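Local coordinates for protein alpha-1,3-glucanase (Bacillus circulans, PDB 5ZRU) that hydrolyses alpha-1,3-glucan as a family GH87 glycoside hydrolase, of which this chain is the catalytic unit, with bound calcium and zinc ions, at residues M436-V439 and H444-N447. Sequence-based numbering, arbitrary orientation.
Sequences MNTV and HFQN. With SO4 (sulfate ion), chain D.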
loop_
_atom_site.group_PDB
_atom_site.type_symbol
_atom_site.label_atom_id
_atom_site.label_comp_id
_atom_site.label_asym_id
_atom_site.label_seq_id
_atom_site.Cartn_x
_atom_site.Cartn_y
_atom_site.Cartn_z
ATOM N N MET A 436 -8.370 11.907 -8.133
ATOM C CA MET A 436 -9.252 12.721 -7.310
ATOM C C MET A 436 -10.660 12.511 -7.837
ATOM O O MET A 436 -10.851 12.422 -9.051
ATOM C CB MET A 436 -8.876 14.201 -7.370
ATOM C CG MET A 436 -7.434 14.501 -6.956
ATOM S SD MET A 436 -7.036 16.262 -7.091
ATOM C CE MET A 436 -8.093 16.978 -5.839
ATOM N N ASN A 437 -11.636 12.405 -6.942
ATOM C CA ASN A 437 -13.022 12.446 -7.395
ATOM C C ASN A 437 -13.874 13.078 -6.306
ATOM O O ASN A 437 -13.408 13.330 -5.192
ATOM C CB ASN A 437 -13.542 11.054 -7.822
ATOM C CG ASN A 437 -13.718 10.064 -6.667
ATOM O OD1 ASN A 437 -14.140 10.410 -5.568
ATOM N ND2 ASN A 437 -13.419 8.792 -6.945
ATOM N N THR A 438 -15.136 13.348 -6.650
ATOM C CA THR A 438 -16.115 13.841 -5.690
ATOM C C THR A 438 -17.254 12.837 -5.515
ATOM O O THR A 438 -18.393 13.218 -5.231
ATOM C CB THR A 438 -16.647 15.217 -6.106
ATOM O OG1 THR A 438 -17.161 15.165 -7.449
ATOM C CG2 THR A 438 -15.525 16.260 -6.060
ATOM N N VAL A 439 -16.951 11.538 -5.647
ATOM C CA VAL A 439 -18.004 10.521 -5.605
ATOM C C VAL A 439 -18.432 10.129 -4.194
ATOM O O VAL A 439 -19.486 9.505 -4.034
ATOM C CB VAL A 439 -17.550 9.279 -6.403
ATOM C CG1 VAL A 439 -16.689 8.371 -5.547
ATOM C CG2 VAL A 439 -18.753 8.526 -6.963
ATOM N N HIS A 444 -16.323 18.084 -0.213
ATOM C CA HIS A 444 -15.549 18.049 -1.451
ATOM C C HIS A 444 -14.616 19.257 -1.498
ATOM O O HIS A 444 -13.959 19.545 -0.489
ATOM C CB HIS A 444 -16.499 17.935 -2.647
ATOM C CG HIS A 444 -17.250 16.639 -2.654
ATOM N ND1 HIS A 444 -18.558 16.518 -3.076
ATOM C CD2 HIS A 444 -16.871 15.404 -2.245
ATOM C CE1 HIS A 444 -18.945 15.261 -2.940
ATOM N NE2 HIS A 444 -17.938 14.563 -2.442
ATOM N N PHE A 445 -14.518 19.962 -2.632
ATOM C CA PHE A 445 -13.404 20.888 -2.846
ATOM C C PHE A 445 -13.824 22.351 -2.893
ATOM O O PHE A 445 -13.026 23.193 -3.317
ATOM C CB PHE A 445 -12.649 20.522 -4.134
ATOM C CG PHE A 445 -12.059 19.138 -4.109
ATOM C CD1 PHE A 445 -10.917 18.872 -3.359
ATOM C CD2 PHE A 445 -12.662 18.101 -4.800
ATOM C CE1 PHE A 445 -10.389 17.589 -3.307
ATOM C CE2 PHE A 445 -12.144 16.824 -4.751
ATOM C CZ PHE A 445 -11.005 16.571 -4.002
ATOM N N GLN A 446 -15.046 22.675 -2.469
ATOM C CA GLN A 446 -15.544 24.038 -2.642
ATOM C C GLN A 446 -14.690 25.045 -1.879
ATOM O O GLN A 446 -14.470 26.166 -2.354
ATOM C CB GLN A 446 -16.999 24.131 -2.190
ATOM C CG GLN A 446 -17.557 25.543 -2.277
ATOM C CD GLN A 446 -18.999 25.635 -1.823
ATOM O OE1 GLN A 446 -19.912 25.188 -2.520
ATOM N NE2 GLN A 446 -19.211 26.218 -0.647
ATOM N N ASN A 447 -14.201 24.668 -0.697
ATOM C CA ASN A 447 -13.355 25.542 0.105
ATOM C C ASN A 447 -11.885 25.141 0.048
ATOM O O ASN A 447 -11.123 25.423 0.978
ATOM C CB ASN A 447 -13.861 25.575 1.545
ATOM C CG ASN A 447 -15.236 26.206 1.642
ATOM O OD1 ASN A 447 -15.481 27.261 1.058
ATOM N ND2 ASN A 447 -16.144 25.552 2.349
HETATM S S SO4 D . -18.249 21.156 -0.535
HETATM O O1 SO4 D . -19.325 21.421 -1.495
HETATM O O2 SO4 D . -16.994 21.062 -1.260
HETATM O O3 SO4 D . -18.173 22.244 0.439
HETATM O O4 SO4 D . -18.527 19.896 0.152
#
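Thr438 lays its CB over the middle of one face of the His444 imidazole, 3.7 Å from the ring centroid and only 5° off the normal, a CH-pi contact. Its methyl serves a second ring: CG2 lies at the edge of Phe445, 3.6 Å from CD2, and the carbonyl O of Asn437 approaches the same edge. Met436 bends at chi3 (66°), which swings CE back to 3.5 Å from Phe445 CZ; Ile451 also packs on both side chains. This apolar side is buried where the loop between strands 435-437 and 451-459 folds against the parallel beta-helix of the catalytic unit. An Asx turn marks the exit from strand 435-437, Val439 N donating to Asn437 OD1 (3.0 Å) from above the carbonyl plane. Both imidazole nitrogens of His444 are hydrogen-bonded, ND1 to the Asp482 carboxylate and NE2 to the Phe440 carbonyl; a leucine here would probably leave both without their imidazole partners. Toward solvent the packing gives way to polar contacts: a sulfate, probably from the crystallisation liquor, is held by backbone N-H groups, His444 N hydrogen-bonding sulfate O4 (2.9 Å, 171°) and Gln446 N sulfate O2 (2.8 Å), while the Gln446 side chain is exposed.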